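Local coordinates for cellulase (Xanthomonas axonopodis pv. citri, PDB 5HOS), which probably acts as an endo-beta-1,4-glucanase of glycosyl hydrolase family 5, cutting internal beta-1,4 glucosidic bonds of cellulose-like polysaccharides, at residues D113-K119 / M157-I163; A169-Q173 / A215-D219; W195-W201 / I226-Q230. One frame throughout, in Å; residues are numbered along the deposited sequence.

Contact 1: residues D113-K119 / M157-I163; sequences DVHNYAK and MNEPYDI
Four hydrogen bonds grip one water that links Tyr117, which packs its CB on Tyr161, to Asp162. The water donates to Tyr117 O, 2.8 Å away, and to Asp162 OD1, and it accepts from the backbone nitrogens of Tyr161 and Asp162. Beside it Lys119 NZ forms a salt bridge with Asp162 OD2 at 2.7 Å and a weak hydrogen bond to Tyr161 OH, closing the outer end of the contact. Asp162 OD1 has a further partner in Thr124 OG1.

At the barrel end, Asn158 N donates to Val114 O over 2.9 Å. With Asn158 CG anti to the backbone N (chi1 -171°), the amide lies over one face of the His115 imidazole; the planes are 12° apart and Asn158 ND2 lies 3.2 Å from His115 CE1. The same amide stands steeply to the Tyr117 ring, at 78°. His115 is itself fixed in rotation by ND1, which donates 2.7 Å to the syn lone pair of Asp113 OD2, nearly in the ring plane, while Asn158 OD1 takes a hydrogen bond from Arg72 NH2.

Between these two ends the bent Met157 chain brings SD to within 3.3 Å of Ala118 N, a weak hydrogen bond in the type I' turn from Asn116 to Lys119. Ala118 CB packs 3.8 Å from Pro160 CB. Asn158-Glu159-Pro160 matches the Asn-Glu-Pro motif that carries the acid/base glutamate in family 5 glycosidases, and Glu159 OE2 is hydrogen-bonded to His229 ND1; stacking and hydrogen bonding thus hold the asparagine next to a probable active-site glutamate in a set orientation.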
ATOM      1  N   ASP A 113      -6.534   0.110   0.574  1.00 14.19           N
ATOM      2  CA  ASP A 113      -5.566   1.042   1.179  1.00 15.28           C
ATOM      3  C   ASP A 113      -6.312   2.299   1.584  1.00 14.89           C
ATOM      4  O   ASP A 113      -6.706   3.093   0.730  1.00 15.83           O
ATOM      5  CB  ASP A 113      -4.423   1.334   0.171  1.00 15.67           C
ATOM      6  CG  ASP A 113      -3.778   2.726   0.332  1.00 16.85           C
ATOM      7  OD1 ASP A 113      -3.674   3.255   1.460  1.00 15.07           O
ATOM      8  OD2 ASP A 113      -3.364   3.287  -0.710  1.00 17.23           O
ATOM      9  N   VAL A 114      -6.487   2.483   2.888  1.00 15.08           N
ATOM     10  CA  VAL A 114      -7.085   3.705   3.419  1.00 16.07           C
ATOM     11  C   VAL A 114      -5.977   4.757   3.299  1.00 16.61           C
ATOM     12  O   VAL A 114      -5.032   4.767   4.090  1.00 14.98           O
ATOM     13  CB  VAL A 114      -7.557   3.527   4.875  1.00 15.72           C
ATOM     14  CG1 VAL A 114      -8.136   4.826   5.423  1.00 16.61           C
ATOM     15  CG2 VAL A 114      -8.591   2.406   4.955  1.00 15.56           C
ATOM     16  N   HIS A 115      -6.109   5.621   2.290  1.00 16.06           N
ATOM     17  CA  HIS A 115      -4.999   6.421   1.784  1.00 17.08           C
ATOM     18  C   HIS A 115      -4.993   7.799   2.418  1.00 16.10           C
ATOM     19  O   HIS A 115      -5.144   8.811   1.738  1.00 16.83           O
ATOM     20  CB  HIS A 115      -5.059   6.496   0.252  1.00 17.05           C
ATOM     21  CG  HIS A 115      -3.757   6.855  -0.399  1.00 17.08           C
ATOM     22  ND1 HIS A 115      -2.822   5.913  -0.767  1.00 18.76           N
ATOM     23  CD2 HIS A 115      -3.252   8.050  -0.787  1.00 17.39           C
ATOM     24  CE1 HIS A 115      -1.794   6.509  -1.341  1.00 17.83           C
ATOM     25  NE2 HIS A 115      -2.028   7.807  -1.362  1.00 18.54           N
ATOM     26  N   ASN A 116      -4.779   7.826   3.733  1.00 16.65           N
ATOM     27  CA  ASN A 116      -5.117   8.996   4.550  1.00 17.91           C
ATOM     28  C   ASN A 116      -4.046   9.644   5.433  1.00 16.93           C
ATOM     29  O   ASN A 116      -4.344  10.610   6.123  1.00 16.56           O
ATOM     30  CB  ASN A 116      -6.365   8.674   5.369  1.00 17.12           C
ATOM     31  CG  ASN A 116      -7.614   9.086   4.649  1.00 17.89           C
ATOM     32  OD1 ASN A 116      -8.008   8.441   3.676  1.00 18.19           O
ATOM     33  ND2 ASN A 116      -8.210  10.206   5.068  1.00 17.42           N
ATOM     34  N   TYR A 117      -2.816   9.139   5.407  1.00 15.97           N
ATOM     35  CA  TYR A 117      -1.711   9.772   6.138  1.00 16.83           C
ATOM     36  C   TYR A 117      -2.020   9.949   7.636  1.00 17.00           C
ATOM     37  O   TYR A 117      -1.555  10.891   8.267  1.00 19.85           O
ATOM     38  CB  TYR A 117      -1.322  11.100   5.460  1.00 17.27           C
ATOM     39  CG  TYR A 117      -1.067  10.951   3.981  1.00 17.39           C
ATOM     40  CD1 TYR A 117       0.181  10.566   3.511  1.00 17.15           C
ATOM     41  CD2 TYR A 117      -2.090  11.146   3.048  1.00 18.27           C
ATOM     42  CE1 TYR A 117       0.417  10.398   2.154  1.00 19.70           C
ATOM     43  CE2 TYR A 117      -1.867  10.977   1.690  1.00 20.46           C
ATOM     44  CZ  TYR A 117      -0.607  10.613   1.247  1.00 19.98           C
ATOM     45  OH  TYR A 117      -0.372  10.445  -0.096  1.00 19.52           O
ATOM     46  N   ALA A 118      -2.786   9.001   8.183  1.00 17.40           N
ATOM     47  CA  ALA A 118      -3.237   8.982   9.579  1.00 17.68           C
ATOM     48  C   ALA A 118      -4.061  10.211   9.985  1.00 17.99           C
ATOM     49  O   ALA A 118      -4.056  10.609  11.148  1.00 19.25           O
ATOM     50  CB  ALA A 118      -2.064   8.757  10.532  1.00 14.96           C
ATOM     51  N   LYS A 119      -4.783  10.777   9.021  1.00 18.41           N
ATOM     52  CA  LYS A 119      -5.654  11.912   9.253  1.00 18.98           C
ATOM     53  C   LYS A 119      -7.082  11.623   8.777  1.00 19.39           C
ATOM     54  O   LYS A 119      -7.298  10.883   7.811  1.00 18.07           O
ATOM     55  CB  LYS A 119      -5.112  13.155   8.546  1.00 19.70           C
ATOM     56  CG  LYS A 119      -3.846  13.694   9.184  1.00 22.70           C
ATOM     57  CD  LYS A 119      -3.308  14.893   8.417  1.00 24.88           C
ATOM     58  CE  LYS A 119      -2.337  15.691   9.275  1.00 32.05           C
ATOM     59  NZ  LYS A 119      -1.239  16.255   8.450  1.00 36.84           N
ATOM     60  N   MET A 157      -3.369   1.894   6.831  1.00 13.83           N
ATOM     61  CA  MET A 157      -3.218   3.336   6.620  1.00 14.03           C
ATOM     62  C   MET A 157      -2.046   3.650   5.721  1.00 14.44           C
ATOM     63  O   MET A 157      -0.956   3.171   5.961  1.00 15.36           O
ATOM     64  CB  MET A 157      -2.979   4.043   7.966  1.00 13.83           C
ATOM     65  CG  MET A 157      -2.873   5.572   7.886  1.00 14.67           C
ATOM     66  SD  MET A 157      -4.322   6.327   7.130  1.00 15.96           S
ATOM     67  CE  MET A 157      -5.637   5.730   8.183  1.00 16.74           C
ATOM     68  N   ASN A 158      -2.246   4.522   4.741  1.00 14.46           N
ATOM     69  CA  ASN A 158      -1.124   4.975   3.940  1.00 14.95           C
ATOM     70  C   ASN A 158      -0.291   6.029   4.675  1.00 15.48           C
ATOM     71  O   ASN A 158      -0.828   7.061   5.066  1.00 16.89           O
ATOM     72  CB  ASN A 158      -1.597   5.603   2.641  1.00 14.97           C
ATOM     73  CG  ASN A 158      -0.458   5.885   1.701  1.00 15.12           C
ATOM     74  OD1 ASN A 158       0.230   4.969   1.276  1.00 14.73           O
ATOM     75  ND2 ASN A 158      -0.252   7.157   1.360  1.00 14.07           N
ATOM     76  N   GLU A 159       1.003   5.764   4.822  1.00 15.23           N
ATOM     77  CA  GLU A 159       2.005   6.751   5.249  1.00 15.41           C
ATOM     78  C   GLU A 159       1.604   7.690   6.402  1.00 15.21           C
ATOM     79  O   GLU A 159       1.532   8.909   6.212  1.00 16.06           O
ATOM     80  CB  GLU A 159       2.472   7.567   4.029  1.00 15.94           C
ATOM     81  CG  GLU A 159       3.124   6.695   2.957  1.00 17.16           C
ATOM     82  CD  GLU A 159       3.853   7.467   1.865  1.00 18.29           C
ATOM     83  OE1 GLU A 159       3.871   8.710   1.902  1.00 19.67           O
ATOM     84  OE2 GLU A 159       4.418   6.812   0.953  1.00 17.95           O
ATOM     85  N   PRO A 160       1.363   7.134   7.606  1.00 15.57           N
ATOM     86  CA  PRO A 160       1.323   8.005   8.794  1.00 17.17           C
ATOM     87  C   PRO A 160       2.604   8.831   8.862  1.00 17.23           C
ATOM     88  O   PRO A 160       3.672   8.285   8.582  1.00 16.54           O
ATOM     89  CB  PRO A 160       1.274   7.017   9.969  1.00 17.94           C
ATOM     90  CG  PRO A 160       0.928   5.690   9.389  1.00 17.08           C
ATOM     91  CD  PRO A 160       1.403   5.703   7.966  1.00 15.82           C
ATOM     92  N   TYR A 161       2.525  10.126   9.169  1.00 19.34           N
ATOM     93  CA  TYR A 161       3.765  10.942   9.192  1.00 21.27           C
ATOM     94  C   TYR A 161       3.945  12.033  10.240  1.00 23.21           C
ATOM     95  O   TYR A 161       5.090  12.355  10.564  1.00 27.92           O
ATOM     96  CB  TYR A 161       4.057  11.539   7.820  1.00 20.67           C
ATOM     97  CG  TYR A 161       3.192  12.711   7.433  1.00 21.66           C
ATOM     98  CD1 TYR A 161       1.980  12.515   6.779  1.00 21.33           C
ATOM     99  CD2 TYR A 161       3.599  14.017   7.690  1.00 23.41           C
ATOM    100  CE1 TYR A 161       1.194  13.598   6.408  1.00 26.02           C
ATOM    101  CE2 TYR A 161       2.820  15.103   7.330  1.00 23.06           C
ATOM    102  CZ  TYR A 161       1.625  14.881   6.677  1.00 25.45           C
ATOM    103  OH  TYR A 161       0.841  15.937   6.320  1.00 32.86           O
ATOM    104  N   ASP A 162       2.866  12.642  10.724  1.00 23.50           N
ATOM    105  CA  ASP A 162       2.990  13.635  11.806  1.00 24.70           C
ATOM    106  C   ASP A 162       2.363  13.115  13.102  1.00 22.70           C
ATOM    107  O   ASP A 162       1.810  13.849  13.904  1.00 22.44           O
ATOM    108  CB  ASP A 162       2.503  15.040  11.380  1.00 30.46           C
ATOM    109  CG  ASP A 162       1.045  15.086  10.989  1.00 37.78           C
ATOM    110  OD1 ASP A 162       0.286  14.129  11.266  1.00 38.23           O
ATOM    111  OD2 ASP A 162       0.649  16.117  10.402  1.00 46.11           O
ATOM    112  N   ILE A 163       2.506  11.816  13.289  1.00 23.14           N
ATOM    113  CA  ILE A 163       2.181  11.142  14.523  1.00 23.33           C
ATOM    114  C   ILE A 163       3.461  10.395  14.785  1.00 23.70           C
ATOM    115  O   ILE A 163       4.028   9.801  13.867  1.00 25.85           O
ATOM    116  CB  ILE A 163       0.952  10.200  14.399  1.00 23.47           C
ATOM    117  CG1 ILE A 163       0.809   9.334  15.656  1.00 23.44           C
ATOM    118  CG2 ILE A 163       1.022   9.312  13.158  1.00 24.52           C
ATOM    119  CD1 ILE A 163      -0.555   8.701  15.809  1.00 24.52           C
TER
HETATM  120  O   HOH W   1       0.408  11.626  10.091  1.00 30.76           O

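Contact 2: residues A169-Q173 / A215-D219; sequences ATAAQ and ASIRD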
ATOM      1  N   ALA A 169       2.044   3.224  16.573  1.00 16.21           N
ATOM      2  CA  ALA A 169       2.004   1.788  16.891  1.00 17.02           C
ATOM      3  C   ALA A 169       0.842   1.431  17.812  1.00 17.54           C
ATOM      4  O   ALA A 169       0.233   0.391  17.639  1.00 17.52           O
ATOM      5  CB  ALA A 169       3.315   1.320  17.501  1.00 18.50           C
ATOM      6  N   THR A 170       0.545   2.293  18.789  1.00 17.88           N
ATOM      7  CA  THR A 170      -0.598   2.088  19.687  1.00 19.58           C
ATOM      8  C   THR A 170      -1.935   2.126  18.934  1.00 18.38           C
ATOM      9  O   THR A 170      -2.778   1.260  19.144  1.00 19.67           O
ATOM     10  CB  THR A 170      -0.584   3.128  20.823  1.00 21.94           C
ATOM     11  OG1 THR A 170       0.644   2.987  21.540  1.00 21.33           O
ATOM     12  CG2 THR A 170      -1.772   2.943  21.782  1.00 23.84           C
ATOM     13  N   ALA A 171      -2.098   3.114  18.043  1.00 17.48           N
ATOM     14  CA  ALA A 171      -3.274   3.196  17.186  1.00 16.73           C
ATOM     15  C   ALA A 171      -3.389   1.980  16.251  1.00 17.17           C
ATOM     16  O   ALA A 171      -4.465   1.391  16.125  1.00 18.07           O
ATOM     17  CB  ALA A 171      -3.242   4.485  16.369  1.00 16.49           C
ATOM     18  N   ALA A 172      -2.283   1.611  15.605  1.00 17.08           N
ATOM     19  CA  ALA A 172      -2.267   0.460  14.700  1.00 15.57           C
ATOM     20  C   ALA A 172      -2.664  -0.803  15.451  1.00 14.67           C
ATOM     21  O   ALA A 172      -3.479  -1.587  14.975  1.00 17.26           O
ATOM     22  CB  ALA A 172      -0.898   0.285  14.065  1.00 16.98           C
ATOM     23  N   GLN A 173      -2.099  -0.970  16.636  1.00 12.57           N
ATOM     24  CA  GLN A 173      -2.417  -2.149  17.460  1.00 16.08           C
ATOM     25  C   GLN A 173      -3.898  -2.210  17.803  1.00 15.91           C
ATOM     26  O   GLN A 173      -4.505  -3.284  17.769  1.00 15.94           O
ATOM     27  CB  GLN A 173      -1.592  -2.143  18.743  1.00 16.31           C
ATOM     28  CG  GLN A 173      -1.720  -3.409  19.576  1.00 17.36           C
ATOM     29  CD  GLN A 173      -1.190  -4.609  18.837  1.00 18.31           C
ATOM     30  OE1 GLN A 173       0.019  -4.779  18.714  1.00 19.18           O
ATOM     31  NE2 GLN A 173      -2.088  -5.443  18.318  1.00 20.15           N
ATOM     32  N   ALA A 215       8.407  -3.079  16.681  1.00 15.11           N
ATOM     33  CA  ALA A 215       8.886  -4.382  17.192  1.00 20.59           C
ATOM     34  C   ALA A 215       7.865  -5.072  18.082  1.00 23.04           C
ATOM     35  O   ALA A 215       7.767  -6.301  18.082  1.00 26.30           O
ATOM     36  CB  ALA A 215      10.196  -4.217  17.948  1.00 23.29           C
ATOM     37  N   SER A 216       7.109  -4.285  18.845  1.00 24.30           N
ATOM     38  CA  SER A 216       6.143  -4.848  19.780  1.00 27.13           C
ATOM     39  C   SER A 216       4.749  -5.062  19.177  1.00 24.08           C
ATOM     40  O   SER A 216       3.856  -5.522  19.888  1.00 25.54           O
ATOM     41  CB  SER A 216       6.062  -3.970  21.033  1.00 33.43           C
ATOM     42  OG  SER A 216       5.716  -2.640  20.696  1.00 38.34           O
ATOM     43  N   ILE A 217       4.550  -4.753  17.890  1.00 21.55           N
ATOM     44  CA  ILE A 217       3.261  -5.046  17.236  1.00 21.50           C
ATOM     45  C   ILE A 217       2.956  -6.535  17.305  1.00 21.61           C
ATOM     46  O   ILE A 217       3.818  -7.374  17.025  1.00 20.61           O
ATOM     47  CB  ILE A 217       3.199  -4.588  15.762  1.00 23.79           C
ATOM     48  CG1 ILE A 217       2.981  -3.080  15.688  1.00 25.52           C
ATOM     49  CG2 ILE A 217       2.060  -5.274  14.979  1.00 27.17           C
ATOM     50  CD1 ILE A 217       1.624  -2.576  16.163  1.00 25.15           C
ATOM     51  N   ARG A 218       1.713  -6.832  17.671  1.00 20.68           N
ATOM     52  CA  ARG A 218       1.212  -8.195  17.733  1.00 23.42           C
ATOM     53  C   ARG A 218      -0.108  -8.290  16.952  1.00 23.83           C
ATOM     54  O   ARG A 218      -0.788  -7.280  16.691  1.00 25.91           O
ATOM     55  CB  ARG A 218       1.031  -8.624  19.191  1.00 27.24           C
ATOM     56  CG  ARG A 218       2.324  -8.667  20.003  1.00 34.76           C
ATOM     57  CD  ARG A 218       3.270  -9.800  19.594  1.00 43.20           C
ATOM     58  NE  ARG A 218       4.569  -9.729  20.287  1.00 51.10           N
ATOM     59  CZ  ARG A 218       5.664  -9.084  19.856  1.00 58.84           C
ATOM     60  NH1 ARG A 218       5.685  -8.417  18.701  1.00 56.12           N
ATOM     61  NH2 ARG A 218       6.770  -9.108  20.596  1.00 64.92           N
ATOM     62  N   ASP A 219      -0.432  -9.502  16.541  1.00 19.35           N
ATOM     63  CA  ASP A 219      -1.674  -9.793  15.842  1.00 18.62           C
ATOM     64  C   ASP A 219      -2.283 -11.004  16.531  1.00 19.62           C
ATOM     65  O   ASP A 219      -1.668 -12.067  16.505  1.00 21.29           O
ATOM     66  CB  ASP A 219      -1.384 -10.115  14.370  1.00 18.82           C
ATOM     67  CG  ASP A 219      -2.634 -10.457  13.569  1.00 18.61           C
ATOM     68  OD1 ASP A 219      -3.744 -10.585  14.141  1.00 20.66           O
ATOM     69  OD2 ASP A 219      -2.505 -10.622  12.334  1.00 17.62           O
TER
HETATM   70  O   HOH W   2       1.846  -3.440  20.301  1.00 40.07           O
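The side-chain amide of Gln173 pairs with both backbone polar atoms of Arg218. Arg218 N donates to Gln173 OE1 over 2.9 Å, almost straight and on a lone pair of the amide oxygen, and Gln173 NE2 returns a bond of 2.8 Å to Arg218 O, which it meets from above the carbonyl plane. A bend at chi2 (64°) turns the glutamine out from its helix to meet the loop. OE1 takes a second donor, a water that also donates to Ser216 O, so the carbonyl of Ser216 is tied to the helix indirectly; NE2 has a weak additional acceptor in Asp177 OD1.

On the loop's other flank Arg218 folds back on its own segment. Its NH1 donates to Ile217 O at 2.7 Å and to Ala215 O at 3.0 Å, and Lys265 NZ serves the same two carbonyls, that to Ala215 O weakly. Ile217 CD1 makes the loose apolar contacts, 4.4 Å from Ala172 CB and 4.5 Å from Ala169 CB, and also touches Ala169 O at 3.6 Å.

The contact belongs to the outer layer of the barrel: helix 165-181 is fastened to the loop between helix 210-213 and strand 224-231, with Ile217 packed on Ile176 and Tyr224 and Asp219 salt-bridged to Arg180.

Contact 3: residues W195-W201 / I226-Q230; sequences WTGAHSW and IEAHQ
Ile226 meets Trp201 at the start of a contact in which strand 224-231 of the eight-stranded (beta/alpha) barrel is lined by the loop that follows its neighbour, strand 188-191. Ile226 CG2 presses to 3.4 Å from Trp201 CH2, on an indole also met edge-to-face by Phe256 and Trp259. Next, Glu227 O receives Thr196 OG1 in a short bond of 2.6 Å; this hydroxyl is also hydrogen-bonded to Gly192 N. Glu227 OE2 pairs with Arg72 in a salt bridge and also accepts a hydrogen bond from His229 NE2.

Ala228 sets its CB 4.0 Å from Ala198 CB. At His229 the backbones form a single parallel bridge opposite Gly197: His229 N donates to Thr196 O over 2.8 Å, and His229 O accepts from Ala198 N. The imidazole is held through both nitrogens, NE2 using the anti lone pair of Glu227 OE2 and ND1 hydrogen-bonded to Glu159 OE2. Thr196 CG2 sits squarely over the ring centre, 3.9 Å from the centroid and 11° off the normal, a CH-pi contact.

Gln230, bent at chi2, ends the strand segment by bringing its amide oxygen to the turn from Ala198 to Trp201, where OE1 accepts a hydrogen bond from His199 N at 2.8 Å, in the carbonyl plane.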
ATOM      1  N   TRP A 195       6.255   8.243   7.137  1.00 16.48           N
ATOM      2  CA  TRP A 195       5.963   7.816   5.756  1.00 16.17           C
ATOM      3  C   TRP A 195       6.352   6.373   5.456  1.00 15.11           C
ATOM      4  O   TRP A 195       6.492   5.990   4.300  1.00 15.66           O
ATOM      5  CB  TRP A 195       6.591   8.754   4.718  1.00 16.56           C
ATOM      6  CG  TRP A 195       6.161  10.193   4.816  1.00 18.60           C
ATOM      7  CD1 TRP A 195       5.075  10.765   4.235  1.00 19.43           C
ATOM      8  CD2 TRP A 195       6.853  11.243   5.500  1.00 19.61           C
ATOM      9  NE1 TRP A 195       5.025  12.114   4.531  1.00 21.38           N
ATOM     10  CE2 TRP A 195       6.112  12.431   5.300  1.00 20.34           C
ATOM     11  CE3 TRP A 195       8.026  11.297   6.266  1.00 20.70           C
ATOM     12  CZ2 TRP A 195       6.496  13.650   5.849  1.00 20.80           C
ATOM     13  CZ3 TRP A 195       8.409  12.512   6.811  1.00 22.59           C
ATOM     14  CH2 TRP A 195       7.646  13.678   6.591  1.00 20.75           C
ATOM     15  N   THR A 196       6.477   5.581   6.522  1.00 15.07           N
ATOM     16  CA  THR A 196       6.818   4.167   6.484  1.00 15.96           C
ATOM     17  C   THR A 196       7.919   3.785   5.462  1.00 16.60           C
ATOM     18  O   THR A 196       7.861   2.739   4.815  1.00 15.93           O
ATOM     19  CB  THR A 196       5.520   3.299   6.433  1.00 15.27           C
ATOM     20  OG1 THR A 196       5.793   1.978   6.933  1.00 14.29           O
ATOM     21  CG2 THR A 196       4.851   3.234   5.049  1.00 14.80           C
ATOM     22  N   GLY A 197       8.947   4.631   5.373  1.00 15.98           N
ATOM     23  CA  GLY A 197      10.072   4.389   4.472  1.00 17.65           C
ATOM     24  C   GLY A 197      10.925   3.235   4.973  1.00 17.73           C
ATOM     25  O   GLY A 197      11.278   3.211   6.147  1.00 18.05           O
ATOM     26  N   ALA A 198      11.266   2.286   4.098  1.00 17.11           N
ATOM     27  CA  ALA A 198      12.162   1.187   4.500  1.00 18.33           C
ATOM     28  C   ALA A 198      13.514   1.748   4.940  1.00 17.60           C
ATOM     29  O   ALA A 198      14.018   1.389   5.997  1.00 16.94           O
ATOM     30  CB  ALA A 198      12.342   0.177   3.377  1.00 19.98           C
ATOM     31  N   HIS A 199      14.047   2.673   4.140  1.00 18.59           N
ATOM     32  CA  HIS A 199      15.318   3.366   4.421  1.00 18.79           C
ATOM     33  C   HIS A 199      15.414   4.143   5.752  1.00 19.19           C
ATOM     34  O   HIS A 199      16.516   4.329   6.273  1.00 20.35           O
ATOM     35  CB  HIS A 199      15.625   4.350   3.286  1.00 20.17           C
ATOM     36  CG  HIS A 199      14.721   5.537   3.271  1.00 19.94           C
ATOM     37  ND1 HIS A 199      15.142   6.791   3.647  1.00 22.63           N
ATOM     38  CD2 HIS A 199      13.406   5.657   2.966  1.00 14.76           C
ATOM     39  CE1 HIS A 199      14.131   7.638   3.562  1.00 22.28           C
ATOM     40  NE2 HIS A 199      13.069   6.978   3.146  1.00 21.59           N
ATOM     41  N   SER A 200      14.273   4.610   6.270  1.00 19.24           N
ATOM     42  CA  SER A 200      14.209   5.442   7.475  1.00 18.18           C
ATOM     43  C   SER A 200      13.638   4.715   8.690  1.00 17.98           C
ATOM     44  O   SER A 200      13.197   5.359   9.649  1.00 18.45           O
ATOM     45  CB  SER A 200      13.383   6.702   7.177  1.00 18.53           C
ATOM     46  OG  SER A 200      12.099   6.371   6.655  1.00 18.96           O
ATOM     47  N   TRP A 201      13.696   3.382   8.685  1.00 17.08           N
ATOM     48  CA  TRP A 201      13.116   2.584   9.768  1.00 17.30           C
ATOM     49  C   TRP A 201      13.691   2.907  11.158  1.00 18.16           C
ATOM     50  O   TRP A 201      12.978   2.797  12.164  1.00 18.13           O
ATOM     51  CB  TRP A 201      13.273   1.085   9.485  1.00 17.38           C
ATOM     52  CG  TRP A 201      12.204   0.267  10.136  1.00 17.37           C
ATOM     53  CD1 TRP A 201      12.355  -0.637  11.142  1.00 17.52           C
ATOM     54  CD2 TRP A 201      10.808   0.293   9.822  1.00 16.75           C
ATOM     55  NE1 TRP A 201      11.137  -1.176  11.477  1.00 18.20           N
ATOM     56  CE2 TRP A 201      10.168  -0.623  10.687  1.00 17.39           C
ATOM     57  CE3 TRP A 201      10.035   1.011   8.904  1.00 16.75           C
ATOM     58  CZ2 TRP A 201       8.779  -0.848  10.657  1.00 17.63           C
ATOM     59  CZ3 TRP A 201       8.656   0.791   8.867  1.00 16.85           C
ATOM     60  CH2 TRP A 201       8.042  -0.138   9.740  1.00 16.60           C
ATOM     61  N   ILE A 226       4.540  -6.144   7.775  1.00 15.12           N
ATOM     62  CA  ILE A 226       4.909  -4.748   7.945  1.00 15.00           C
ATOM     63  C   ILE A 226       5.003  -4.131   6.559  1.00 15.17           C
ATOM     64  O   ILE A 226       5.728  -4.624   5.696  1.00 17.91           O
ATOM     65  CB  ILE A 226       6.261  -4.603   8.677  1.00 16.09           C
ATOM     66  CG1 ILE A 226       6.225  -5.312  10.041  1.00 17.26           C
ATOM     67  CG2 ILE A 226       6.643  -3.132   8.828  1.00 15.93           C
ATOM     68  CD1 ILE A 226       5.121  -4.846  10.974  1.00 18.53           C
ATOM     69  N   GLU A 227       4.285  -3.037   6.363  1.00 15.53           N
ATOM     70  CA  GLU A 227       4.246  -2.345   5.085  1.00 16.01           C
ATOM     71  C   GLU A 227       5.314  -1.277   5.089  1.00 16.01           C
ATOM     72  O   GLU A 227       5.343  -0.448   5.991  1.00 14.56           O
ATOM     73  CB  GLU A 227       2.883  -1.704   4.870  1.00 15.00           C
ATOM     74  CG  GLU A 227       2.821  -0.795   3.643  1.00 14.59           C
ATOM     75  CD  GLU A 227       1.431  -0.325   3.290  1.00 14.83           C
ATOM     76  OE1 GLU A 227       0.467  -1.008   3.635  1.00 16.70           O
ATOM     77  OE2 GLU A 227       1.302   0.734   2.636  1.00 16.36           O
ATOM     78  N   ALA A 228       6.179  -1.313   4.081  1.00 17.40           N
ATOM     79  CA  ALA A 228       7.191  -0.297   3.856  1.00 17.67           C
ATOM     80  C   ALA A 228       7.069   0.260   2.450  1.00 16.41           C
ATOM     81  O   ALA A 228       6.579  -0.414   1.543  1.00 17.59           O
ATOM     82  CB  ALA A 228       8.571  -0.887   4.054  1.00 20.68           C
ATOM     83  N   HIS A 229       7.479   1.515   2.283  1.00 15.98           N
ATOM     84  CA  HIS A 229       7.538   2.153   0.977  1.00 16.05           C
ATOM     85  C   HIS A 229       8.990   2.504   0.678  1.00 16.41           C
ATOM     86  O   HIS A 229       9.768   2.759   1.595  1.00 16.79           O
ATOM     87  CB  HIS A 229       6.684   3.419   0.968  1.00 16.53           C
ATOM     88  CG  HIS A 229       5.217   3.168   1.140  1.00 15.98           C
ATOM     89  ND1 HIS A 229       4.285   4.172   1.038  1.00 16.57           N
ATOM     90  CD2 HIS A 229       4.520   2.043   1.433  1.00 16.07           C
ATOM     91  CE1 HIS A 229       3.079   3.678   1.241  1.00 15.45           C
ATOM     92  NE2 HIS A 229       3.193   2.384   1.481  1.00 15.34           N
ATOM     93  N   GLN A 230       9.365   2.514  -0.598  1.00 17.41           N
ATOM     94  CA  GLN A 230      10.747   2.851  -0.954  1.00 18.14           C
ATOM     95  C   GLN A 230      10.861   3.404  -2.351  1.00 19.02           C
ATOM     96  O   GLN A 230      10.489   2.733  -3.317  1.00 19.12           O
ATOM     97  CB  GLN A 230      11.680   1.635  -0.817  1.00 18.74           C
ATOM     98  CG  GLN A 230      13.163   2.004  -0.854  1.00 19.67           C
ATOM     99  CD  GLN A 230      13.531   2.994   0.235  1.00 19.05           C
ATOM    100  OE1 GLN A 230      13.422   2.681   1.415  1.00 19.48           O
ATOM    101  NE2 GLN A 230      13.942   4.200  -0.152  1.00 19.88           N
TER

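How the contacts relate
Contacts 1 and 3 are buried, their centres about 13 Å apart; contact 1 starts where strand 109-114 ends and contact 3 runs along strand 224-231, whereas contact 2 is only partly buried and joins a helix to a loop in the outer layer. The two inner contacts touch: segments 157-163 and 195-201 are joined by a probable backbone hydrogen bond from Trp195 N to Pro160 O, and the Glu159 carboxylate reaches His229 of contact 3. In both, an imidazole hydrogen-bonded to a carboxylate is covered on one face, by an amide in contact 1 and a methyl in contact 3. Contact 2 relies instead on one glutamine pairing with backbone. Contacts 2 and 3 alternate along the chain.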